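Side-chain contacts in CzcP cation efflux P1-ATPase (Ralstonia metallidurans, PDB 4U9R), which probably exports zinc and related divalent metals across the membrane using ATP, the part described here being its ferredoxin-like, metal-binding N-terminal extension: residues L26-P31 with E90-T95; S50-K55 with I74-D79; V106-K111 with Q159-R164; S124-L129 with A155-A160. All blocks are in the same frame, centred on the assembly; numbering follows the deposited sequence.

Contact 1 of 4, residues L26-P31 with E90-T95; sequences LRLDIP and ELVTST. With TCE (3,3',3''-phosphanetriyltripropanoic acid), chain D.
Leu28 forks over helix 90-95, its two methyls each finding a different residue. CD1 runs alongside Val92, the two side chains sliding past each other in opposite directions until Leu28 CD1 and Val92 CG1 lie 4.1 Å apart. CD2 turns to Thr93 and meets it at about a right angle, with Leu28 CD2 4.0 Å from Thr93 CG2. That methyl stands beside the backbone N of Thr93 because OG1 occupies the position between N and the carbonyl carbon (chi1 50°), where it bonds to Arg89 O one turn back. Two residues earlier on the same face of the strand, Leu26 CD1 comes within 4.4 Å of Val92 CG2, so the two branches of Val92 serve two leucines. Strand 26-29 and helix 90-95 run nearly parallel, their axes 22° and 10.5 Å apart. Helix 85-102 thus covers a sheet of strand order 24-29, 73-78, 58-64, consistent with a ferredoxin-like fold. Arg27, between the leucines, leaves from the other face with an extended chain. Its guanidinium edge points at carboxylate O15 of the phosphine ligand, but both hydrogen bonds are weak, and NH2 lies only 3.0 Å from ligand C2, so the detailed placement is doubtful.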
# COMPACT_ATOMS: atom_id res chain seq x y z
N LEU A 26 10.78 -0.71 18.26
CA LEU A 26 10.60 -2.02 17.66
C LEU A 26 10.51 -1.90 16.16
O LEU A 26 10.00 -0.90 15.62
CB LEU A 26 9.36 -2.73 18.21
CG LEU A 26 7.95 -2.14 18.02
CD1 LEU A 26 7.41 -2.44 16.65
CD2 LEU A 26 6.92 -2.80 18.92
N ARG A 27 10.99 -2.94 15.47
CA ARG A 27 10.97 -2.98 14.02
C ARG A 27 10.38 -4.25 13.51
O ARG A 27 10.54 -5.29 14.10
CB ARG A 27 12.39 -2.93 13.48
CG ARG A 27 12.94 -1.54 13.46
CD ARG A 27 14.44 -1.49 13.24
NE ARG A 27 14.90 -0.22 13.82
CZ ARG A 27 16.16 0.12 13.99
NH1 ARG A 27 17.13 -0.69 13.61
NH2 ARG A 27 16.45 1.30 14.53
N LEU A 28 9.69 -4.15 12.40
CA LEU A 28 9.11 -5.27 11.75
C LEU A 28 9.29 -5.06 10.25
O LEU A 28 9.42 -3.91 9.77
CB LEU A 28 7.63 -5.31 12.06
CG LEU A 28 7.24 -5.63 13.51
CD1 LEU A 28 6.93 -4.36 14.27
CD2 LEU A 28 6.00 -6.49 13.52
N ASP A 29 9.30 -6.15 9.51
CA ASP A 29 9.53 -6.09 8.09
C ASP A 29 8.23 -5.74 7.41
O ASP A 29 7.16 -6.20 7.79
CB ASP A 29 10.10 -7.43 7.60
CG ASP A 29 11.38 -7.79 8.30
OD1 ASP A 29 12.40 -7.10 8.07
OD2 ASP A 29 11.37 -8.72 9.12
N ILE A 30 8.31 -4.87 6.42
CA ILE A 30 7.10 -4.35 5.78
C ILE A 30 6.28 -5.45 5.12
O ILE A 30 5.06 -5.48 5.28
CB ILE A 30 7.45 -3.21 4.79
CG1 ILE A 30 7.71 -1.95 5.58
CG2 ILE A 30 6.32 -2.95 3.81
CD1 ILE A 30 8.41 -0.85 4.81
N PRO A 31 6.94 -6.38 4.39
CA PRO A 31 6.10 -7.38 3.75
C PRO A 31 5.37 -8.25 4.76
O PRO A 31 4.35 -8.84 4.41
CB PRO A 31 7.10 -8.20 2.91
CG PRO A 31 8.26 -7.29 2.70
CD PRO A 31 8.36 -6.52 4.00
N GLU A 90 0.97 -5.12 19.03
CA GLU A 90 -0.38 -5.53 18.64
C GLU A 90 -1.06 -4.47 17.80
O GLU A 90 -1.70 -4.76 16.78
CB GLU A 90 -1.21 -5.87 19.90
CG GLU A 90 -2.70 -6.18 19.69
CD GLU A 90 -3.36 -6.71 20.97
OE1 GLU A 90 -3.86 -5.89 21.79
OE2 GLU A 90 -3.33 -7.95 21.18
N LEU A 91 -0.93 -3.23 18.24
CA LEU A 91 -1.38 -2.09 17.48
C LEU A 91 -0.72 -2.06 16.11
O LEU A 91 -1.39 -1.91 15.11
CB LEU A 91 -1.07 -0.83 18.24
CG LEU A 91 -1.95 0.39 18.09
CD1 LEU A 91 -3.44 0.06 18.03
CD2 LEU A 91 -1.67 1.26 19.31
N VAL A 92 0.59 -2.26 16.04
CA VAL A 92 1.25 -2.30 14.72
C VAL A 92 0.76 -3.45 13.86
O VAL A 92 0.34 -3.23 12.74
CB VAL A 92 2.78 -2.35 14.81
CG1 VAL A 92 3.37 -2.48 13.42
CG2 VAL A 92 3.34 -1.11 15.50
N THR A 93 0.84 -4.68 14.35
CA THR A 93 0.46 -5.85 13.55
C THR A 93 -1.03 -5.86 13.20
O THR A 93 -1.39 -6.28 12.10
CB THR A 93 0.75 -7.18 14.28
OG1 THR A 93 0.20 -7.11 15.60
CG2 THR A 93 2.26 -7.44 14.37
N SER A 94 -1.90 -5.40 14.10
CA SER A 94 -3.33 -5.42 13.76
C SER A 94 -3.75 -4.25 12.83
O SER A 94 -4.67 -4.40 12.02
CB SER A 94 -4.21 -5.41 15.00
OG SER A 94 -4.24 -4.13 15.60
N THR A 95 -3.11 -3.09 12.96
CA THR A 95 -3.43 -1.99 12.05
C THR A 95 -3.00 -2.40 10.64
O THR A 95 -3.71 -2.15 9.67
CB THR A 95 -2.76 -0.70 12.47
OG1 THR A 95 -3.17 -0.37 13.79
CG2 THR A 95 -3.13 0.44 11.50
O16 TCE D . 21.02 2.98 13.38
C14 TCE D . 19.90 2.46 13.60
O15 TCE D . 19.74 1.38 14.21
C5 TCE D . 18.67 3.18 13.10
C2 TCE D . 17.88 3.87 14.19
P TCE D . 16.29 4.61 13.67
C3 TCE D . 16.73 5.54 12.15
C6 TCE D . 16.24 6.98 12.26
C8 TCE D . 17.24 8.00 11.76
O10 TCE D . 16.83 8.88 10.97
O9 TCE D . 18.43 7.92 12.16
C1 TCE D . 16.01 5.93 14.91
C4 TCE D . 17.28 6.77 14.98
C11 TCE D . 17.04 8.22 15.32
O12 TCE D . 16.28 8.49 16.28
O13 TCE D . 17.61 9.09 14.62

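Contact 2 of 4, residues S50-K55 with I74-D79; sequences SELRGK and ICVHYD. With CD (cadmium ion), chain C; TCE (3,3',3''-phosphanetriyltripropanoic acid), chain D.
The imidazole of His77 projects from the face of strand 74-78 turned away from Leu52, with the cadmium ion and the phosphine ligand at its edge. Its NE2 binds the cadmium at 2.2 Å. C1 of the phosphine sits 3.4 Å from His77 CE1, and carboxylate O12 lies in the ring plane. The ring of His62 meets that of His77 with the planes about 75° apart, and its NE2 is a further ligand of the metal. Cys75 adds SG at 2.5 Å from the cadmium, placed there by an extended first torsion (SG anti to the backbone N, chi1 -178°). The phosphorus P of the ligand lies 2.7 Å from the cadmium, close enough to suggest that the phosphine fills a fourth position. Ile74 and Val76 face the other way, into the layer between sheet and helices of the ferredoxin-like domain. There Leu52 from helix 43-53 puts a single methyl against both: Leu52 CD1 is 4.2 Å from Val76 CG2, the side chains crossing at about a right angle, and 4.4 Å from Ile74 CD1. Val92 of helix 85-102 closes on the same group. The strand thus has two chemistries. Branched aliphatics meet residues 50-55 through apolar contact, with no hydrogen bond between the two segments. The other face gives Cys75 SG and His77 NE2, and His62 of strand 58-64 completes the protein ligands: a soft sulfur with borderline imidazole nitrogens, a set well suited to cadmium, whose charge a thiolate would probably offset in part.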
# COMPACT_ATOMS: atom_id res chain seq x y z
N SER A 50 0.74 6.73 9.20
CA SER A 50 -0.06 7.88 9.69
C SER A 50 -1.14 7.47 10.71
O SER A 50 -1.42 8.20 11.70
CB SER A 50 -0.67 8.68 8.51
OG SER A 50 -1.62 7.90 7.79
N GLU A 51 -1.69 6.30 10.53
CA GLU A 51 -2.60 5.74 11.55
C GLU A 51 -1.87 5.44 12.83
O GLU A 51 -2.37 5.78 13.89
CB GLU A 51 -3.33 4.51 11.03
CG GLU A 51 -4.36 4.91 9.98
CD GLU A 51 -5.23 3.76 9.49
OE1 GLU A 51 -5.39 2.75 10.22
OE2 GLU A 51 -5.74 3.88 8.35
N LEU A 52 -0.67 4.88 12.76
CA LEU A 52 0.09 4.64 14.00
C LEU A 52 0.45 5.91 14.72
O LEU A 52 0.45 5.92 15.94
CB LEU A 52 1.34 3.85 13.76
CG LEU A 52 1.08 2.39 13.41
CD1 LEU A 52 2.42 1.72 13.13
CD2 LEU A 52 0.36 1.68 14.56
N ARG A 53 0.77 6.98 13.97
CA ARG A 53 1.19 8.22 14.60
C ARG A 53 0.08 8.90 15.42
O ARG A 53 0.33 9.63 16.40
CB ARG A 53 1.73 9.19 13.55
CG ARG A 53 3.07 8.76 12.98
CD ARG A 53 3.73 9.88 12.19
NE ARG A 53 4.77 9.39 11.31
CZ ARG A 53 4.64 9.22 9.99
NH1 ARG A 53 3.51 9.48 9.36
NH2 ARG A 53 5.66 8.75 9.31
N GLY A 54 -1.14 8.62 15.02
CA GLY A 54 -2.30 9.04 15.73
C GLY A 54 -2.61 8.35 17.04
O GLY A 54 -3.52 8.83 17.73
N LYS A 55 -1.89 7.28 17.41
CA LYS A 55 -2.20 6.50 18.63
C LYS A 55 -1.38 6.94 19.81
O LYS A 55 -0.18 7.15 19.68
CB LYS A 55 -1.88 5.01 18.45
CG LYS A 55 -2.48 4.36 17.22
CD LYS A 55 -3.96 4.27 17.38
CE LYS A 55 -4.60 3.56 16.20
NZ LYS A 55 -6.07 3.63 16.40
N ILE A 74 9.58 -1.07 9.14
CA ILE A 74 9.08 0.07 9.88
C ILE A 74 9.68 0.02 11.24
O ILE A 74 9.82 -1.06 11.82
CB ILE A 74 7.56 0.21 9.96
CG1 ILE A 74 6.91 -0.97 10.62
CG2 ILE A 74 6.97 0.35 8.55
CD1 ILE A 74 5.57 -0.57 11.17
N CYS A 75 10.00 1.20 11.73
CA CYS A 75 10.54 1.37 13.01
C CYS A 75 9.58 2.27 13.77
O CYS A 75 9.18 3.33 13.29
CB CYS A 75 11.95 1.95 12.88
SG CYS A 75 12.79 2.19 14.46
N VAL A 76 9.19 1.83 14.96
CA VAL A 76 8.27 2.54 15.78
C VAL A 76 8.93 2.79 17.12
O VAL A 76 9.43 1.88 17.73
CB VAL A 76 6.99 1.71 16.01
CG1 VAL A 76 6.01 2.42 16.94
CG2 VAL A 76 6.27 1.46 14.70
N HIS A 77 8.93 4.05 17.54
CA HIS A 77 9.44 4.44 18.80
C HIS A 77 8.25 4.67 19.74
O HIS A 77 7.26 5.30 19.39
CB HIS A 77 10.21 5.76 18.69
CG HIS A 77 11.32 5.76 17.66
ND1 HIS A 77 12.26 6.77 17.63
CD2 HIS A 77 11.60 4.96 16.61
CE1 HIS A 77 13.10 6.56 16.64
NE2 HIS A 77 12.75 5.46 16.01
N TYR A 78 8.36 4.13 20.94
CA TYR A 78 7.33 4.27 21.91
C TYR A 78 7.92 4.60 23.29
O TYR A 78 9.12 4.38 23.58
CB TYR A 78 6.46 3.01 21.93
CG TYR A 78 7.18 1.80 22.45
CD1 TYR A 78 8.02 1.06 21.62
CD2 TYR A 78 7.03 1.38 23.79
CE1 TYR A 78 8.69 -0.05 22.09
CE2 TYR A 78 7.70 0.26 24.27
CZ TYR A 78 8.53 -0.44 23.39
OH TYR A 78 9.21 -1.52 23.80
N ASP A 79 7.04 5.16 24.12
CA ASP A 79 7.29 5.45 25.53
C ASP A 79 6.78 4.29 26.36
O ASP A 79 5.57 4.12 26.54
CB ASP A 79 6.49 6.72 25.88
CG ASP A 79 6.65 7.15 27.33
OD1 ASP A 79 7.35 6.46 28.10
OD2 ASP A 79 6.06 8.19 27.67
CD CD C . 13.63 4.54 14.26
O16 TCE D . 21.02 2.98 13.38
C14 TCE D . 19.90 2.46 13.60
O15 TCE D . 19.74 1.38 14.21
C5 TCE D . 18.67 3.18 13.10
C2 TCE D . 17.88 3.87 14.19
P TCE D . 16.29 4.61 13.67
C3 TCE D . 16.73 5.54 12.15
C6 TCE D . 16.24 6.98 12.26
C8 TCE D . 17.24 8.00 11.76
O10 TCE D . 16.83 8.88 10.97
O9 TCE D . 18.43 7.92 12.16
C1 TCE D . 16.01 5.93 14.91
C4 TCE D . 17.28 6.77 14.98
C11 TCE D . 17.04 8.22 15.32
O12 TCE D . 16.28 8.49 16.28
O13 TCE D . 17.61 9.09 14.62

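Contact 3 of 4, residues V106-K111 with Q159-R164; sequences VLWQLK and QALSKR
Leu161 stretches its two methyls to Trp108 and Leu110, two residues of one strand and its continuation. Its bond to CB points at residues 106-111, and with CG in the crowded position between backbone N and carbonyl carbon (chi1 69°) CD1 is left near Leu110 and CD2 near Trp108. Leu161 CD2 comes 3.8 Å from Trp108 CE3, near the plane of the indole and at its edge rather than over a face. Leu161 CD1 meets Leu110 CD2 at 3.7 Å. The tryptophan lies with CG beside its backbone N (chi1 -76°), which folds the ring back along the strand; Val106 CB stands 3.7 Å above one of its faces, over the centre, and Ile157 and Glu158 of helix 154-162 touch it as well. On the other side of the strand Gln109 bends its chain so that NE2 bonds to Leu110 O (3.1 Å, 156° at the hydrogen), the acceptor lying near the amide plane; NE2 also donates to Ser140 O. Backbone hydrogen bonds pair Trp108 with Ala143 and Leu110 with Gly141, so helix 154-162 packs on an edge strand of an antiparallel sheet, an arrangement consistent with a ferredoxin-like fold.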
# COMPACT_ATOMS: atom_id res chain seq x y z
N VAL A 106 -3.14 -4.60 -8.18
CA VAL A 106 -2.62 -5.34 -9.32
C VAL A 106 -1.65 -4.44 -10.07
O VAL A 106 -1.82 -3.23 -10.12
CB VAL A 106 -3.72 -5.86 -10.28
CG1 VAL A 106 -4.52 -6.97 -9.64
CG2 VAL A 106 -4.63 -4.73 -10.75
N LEU A 107 -0.61 -5.06 -10.61
CA LEU A 107 0.33 -4.38 -11.49
C LEU A 107 0.36 -5.21 -12.78
O LEU A 107 1.03 -6.25 -12.86
CB LEU A 107 1.71 -4.29 -10.83
CG LEU A 107 2.77 -3.47 -11.57
CD1 LEU A 107 2.43 -1.99 -11.52
CD2 LEU A 107 4.15 -3.73 -11.00
N TRP A 108 -0.41 -4.76 -13.78
CA TRP A 108 -0.58 -5.51 -15.01
C TRP A 108 0.10 -4.84 -16.18
O TRP A 108 0.12 -3.61 -16.28
CB TRP A 108 -2.06 -5.67 -15.34
CG TRP A 108 -2.73 -6.68 -14.51
CD1 TRP A 108 -2.18 -7.82 -13.99
CD2 TRP A 108 -4.09 -6.66 -14.10
NE1 TRP A 108 -3.12 -8.51 -13.27
CE2 TRP A 108 -4.31 -7.83 -13.33
CE3 TRP A 108 -5.15 -5.79 -14.31
CZ2 TRP A 108 -5.55 -8.13 -12.76
CZ3 TRP A 108 -6.39 -6.09 -13.73
CH2 TRP A 108 -6.57 -7.25 -12.97
N GLN A 109 0.67 -5.70 -17.04
CA GLN A 109 1.19 -5.34 -18.36
C GLN A 109 0.04 -5.47 -19.37
O GLN A 109 -0.34 -6.58 -19.76
CB GLN A 109 2.36 -6.27 -18.74
CG GLN A 109 2.90 -6.11 -20.16
CD GLN A 109 3.53 -4.75 -20.41
OE1 GLN A 109 4.70 -4.53 -20.11
NE2 GLN A 109 2.75 -3.83 -20.98
N LEU A 110 -0.53 -4.33 -19.76
CA LEU A 110 -1.62 -4.32 -20.74
C LEU A 110 -1.10 -4.55 -22.15
O LEU A 110 0.04 -4.22 -22.48
CB LEU A 110 -2.41 -3.01 -20.67
CG LEU A 110 -3.10 -2.69 -19.34
CD1 LEU A 110 -3.88 -1.38 -19.45
CD2 LEU A 110 -4.01 -3.81 -18.87
N LYS A 111 -1.93 -5.13 -23.00
CA LYS A 111 -1.58 -5.31 -24.40
C LYS A 111 -1.71 -3.97 -25.11
O LYS A 111 -2.31 -3.03 -24.56
CB LYS A 111 -2.45 -6.38 -25.05
CG LYS A 111 -2.25 -7.78 -24.45
CD LYS A 111 -3.37 -8.73 -24.82
CE LYS A 111 -3.18 -10.10 -24.18
NZ LYS A 111 -4.41 -10.93 -24.28
N GLN A 159 -12.20 -7.33 -16.06
CA GLN A 159 -13.43 -7.36 -16.86
C GLN A 159 -13.79 -5.96 -17.38
O GLN A 159 -14.29 -5.84 -18.49
CB GLN A 159 -14.62 -7.93 -16.06
CG GLN A 159 -14.46 -9.38 -15.60
CD GLN A 159 -14.49 -10.39 -16.74
OE1 GLN A 159 -13.50 -11.10 -16.97
NE2 GLN A 159 -15.61 -10.47 -17.44
N ALA A 160 -13.53 -4.92 -16.59
CA ALA A 160 -13.77 -3.53 -17.01
C ALA A 160 -12.74 -2.97 -18.02
O ALA A 160 -13.10 -2.16 -18.90
CB ALA A 160 -13.84 -2.63 -15.79
N LEU A 161 -11.46 -3.36 -17.87
CA LEU A 161 -10.43 -3.04 -18.85
C LEU A 161 -10.32 -4.13 -19.92
O LEU A 161 -9.47 -4.04 -20.80
CB LEU A 161 -9.06 -2.82 -18.18
CG LEU A 161 -8.33 -4.02 -17.56
CD1 LEU A 161 -7.52 -4.86 -18.56
CD2 LEU A 161 -7.42 -3.54 -16.42
N SER A 162 -11.18 -5.15 -19.85
CA SER A 162 -11.26 -6.17 -20.90
C SER A 162 -11.62 -5.52 -22.23
O SER A 162 -10.96 -5.78 -23.24
CB SER A 162 -12.30 -7.25 -20.55
OG SER A 162 -12.24 -8.34 -21.45
N LYS A 163 -12.66 -4.68 -22.22
CA LYS A 163 -13.08 -3.94 -23.42
C LYS A 163 -11.86 -3.56 -24.29
O LYS A 163 -11.75 -4.00 -25.43
CB LYS A 163 -13.97 -2.72 -23.05
CG LYS A 163 -13.24 -1.46 -22.60
CD LYS A 163 -14.20 -0.31 -22.37
CE LYS A 163 -13.51 0.87 -21.69
NZ LYS A 163 -14.19 2.17 -21.94
N ARG A 164 -10.91 -2.81 -23.73
CA ARG A 164 -9.73 -2.38 -24.47
C ARG A 164 -8.57 -3.36 -24.27
O ARG A 164 -8.31 -4.19 -25.15
CB ARG A 164 -9.34 -0.96 -24.08
CG ARG A 164 -10.17 0.08 -24.81
CD ARG A 164 -10.51 1.30 -23.97
NE ARG A 164 -11.66 1.99 -24.55
CZ ARG A 164 -11.61 2.84 -25.59
NH1 ARG A 164 -10.45 3.13 -26.17
NH2 ARG A 164 -12.73 3.40 -26.04

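Contact 4 of 4, residues S124-L129 with A155-A160; sequences SQLRAL and AGIEQA
Leu126 and Leu129 reach across to Ile157 and Ala160, joining helices 116-127 and 154-162, which lie over the antiparallel sheet of strands 103-109, 142-148 and 132-137 in an arrangement consistent with a ferredoxin-like fold. Along the first segment, Gln125 comes first; it does not meet residues 155-160 but touches Lys163 and Arg164 beyond the end of the neighbouring helix. Leu126 follows, its bond to CB aimed neither at nor away from that helix while the end of the chain swings nearer, bringing CD2 to 4.2 Å from Ile157 CG2. The same leucine rests on Ala135 and Val137 of strand 132-137, so it fills the angle between sheet and helix; Ile157, for its part, leans on Val132. Arg127 does not meet residues 155-160; its NH1 makes a weak hydrogen bond to Ala135 O. After Ala128, the bond to CB of Leu129 points toward residues 155-160. Its backbone is held in the turn by a hydrogen bond from Leu129 N to Leu126 O of 3.0 Å. The side chain, with CG anti to the carbonyl carbon (chi1 -62°), packs on the single methyl of Ala160. Both branches reach this methyl, though unequally: Leu129 CD2 is 3.6 Å from Ala160 CB, and Leu129 CD1 is 4.2 Å from it.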
# COMPACT_ATOMS: atom_id res chain seq x y z
N SER A 124 -7.52 7.72 -16.42
CA SER A 124 -8.79 8.30 -15.96
C SER A 124 -9.94 7.32 -15.99
O SER A 124 -10.87 7.42 -15.18
CB SER A 124 -9.16 9.55 -16.77
OG SER A 124 -8.29 10.64 -16.48
N GLN A 125 -9.92 6.38 -16.94
CA GLN A 125 -10.97 5.36 -17.01
C GLN A 125 -10.92 4.44 -15.81
O GLN A 125 -11.96 4.00 -15.31
CB GLN A 125 -10.88 4.54 -18.31
CG GLN A 125 -11.61 5.17 -19.50
CD GLN A 125 -11.17 4.61 -20.84
OE1 GLN A 125 -10.91 3.41 -20.99
NE2 GLN A 125 -11.08 5.48 -21.84
N LEU A 126 -9.71 4.13 -15.36
CA LEU A 126 -9.51 3.29 -14.16
C LEU A 126 -10.01 4.03 -12.91
O LEU A 126 -10.86 3.50 -12.19
CB LEU A 126 -8.04 2.88 -14.03
CG LEU A 126 -7.63 1.75 -14.99
CD1 LEU A 126 -6.12 1.59 -15.04
CD2 LEU A 126 -8.31 0.43 -14.64
N ARG A 127 -9.55 5.27 -12.71
CA ARG A 127 -10.01 6.09 -11.58
C ARG A 127 -11.53 6.12 -11.44
O ARG A 127 -12.05 6.03 -10.32
CB ARG A 127 -9.48 7.53 -11.69
CG ARG A 127 -8.01 7.67 -11.31
CD ARG A 127 -7.56 9.12 -11.26
NE ARG A 127 -6.81 9.51 -12.45
CZ ARG A 127 -5.52 9.24 -12.66
NH1 ARG A 127 -4.81 8.55 -11.77
NH2 ARG A 127 -4.93 9.64 -13.79
N ALA A 128 -12.24 6.20 -12.56
CA ALA A 128 -13.70 6.36 -12.57
C ALA A 128 -14.48 5.08 -12.23
O ALA A 128 -15.69 5.14 -12.00
CB ALA A 128 -14.16 6.91 -13.91
N LEU A 129 -13.80 3.93 -12.22
CA LEU A 129 -14.45 2.67 -11.82
C LEU A 129 -14.83 2.70 -10.33
O LEU A 129 -14.17 3.38 -9.55
CB LEU A 129 -13.52 1.49 -12.10
CG LEU A 129 -13.15 1.26 -13.56
CD1 LEU A 129 -11.89 0.41 -13.68
CD2 LEU A 129 -14.30 0.62 -14.31
N ALA A 155 -10.63 -9.10 -10.47
CA ALA A 155 -11.36 -9.74 -11.56
C ALA A 155 -12.27 -8.72 -12.21
O ALA A 155 -12.30 -8.61 -13.43
CB ALA A 155 -12.15 -10.94 -11.05
N GLY A 156 -12.99 -7.96 -11.39
CA GLY A 156 -13.81 -6.85 -11.85
C GLY A 156 -13.05 -5.71 -12.54
O GLY A 156 -13.64 -5.00 -13.37
N ILE A 157 -11.77 -5.51 -12.17
CA ILE A 157 -10.87 -4.57 -12.86
C ILE A 157 -10.53 -5.09 -14.25
O ILE A 157 -10.56 -4.33 -15.21
CB ILE A 157 -9.52 -4.34 -12.13
CG1 ILE A 157 -9.72 -3.80 -10.70
CG2 ILE A 157 -8.62 -3.40 -12.93
CD1 ILE A 157 -10.73 -2.68 -10.58
N GLU A 158 -10.17 -6.37 -14.33
CA GLU A 158 -9.83 -7.00 -15.61
C GLU A 158 -11.02 -6.98 -16.57
O GLU A 158 -10.86 -6.65 -17.75
CB GLU A 158 -9.30 -8.43 -15.41
CG GLU A 158 -9.03 -9.16 -16.73
CD GLU A 158 -7.92 -10.20 -16.66
OE1 GLU A 158 -7.32 -10.38 -15.58
OE2 GLU A 158 -7.65 -10.84 -17.70
N GLN A 159 -12.20 -7.33 -16.06
CA GLN A 159 -13.43 -7.36 -16.86
C GLN A 159 -13.79 -5.96 -17.38
O GLN A 159 -14.29 -5.84 -18.49
CB GLN A 159 -14.62 -7.93 -16.06
CG GLN A 159 -14.46 -9.38 -15.60
CD GLN A 159 -14.49 -10.39 -16.74
OE1 GLN A 159 -13.50 -11.10 -16.97
NE2 GLN A 159 -15.61 -10.47 -17.44
N ALA A 160 -13.53 -4.92 -16.59
CA ALA A 160 -13.77 -3.53 -17.01
C ALA A 160 -12.74 -2.97 -18.02
O ALA A 160 -13.10 -2.16 -18.90
CB ALA A 160 -13.84 -2.63 -15.79

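How the contacts relate
The four contacts fall into two groups on opposite sides of the chain's centre, one beside each three-stranded sheet, joined by the long helix 85-102 that leads into strand 103-109. Contacts 1 and 2, with centres 10 Å apart, share a sheet through neighbouring strands 24-29 and 73-78. Contacts 3 and 4, with centres 8 Å apart, share helix 154-162 and hold Gln159 and Ala160 in common. Contacts 2 and 3 are buried; 1 and 4 are partly buried. Across all four the meeting of the segments is apolar, without a hydrogen bond. The difference lies behind it: only contacts 1 and 2 carry polar residues that touch the phosphine, and contact 2 alone supplies metal ligands.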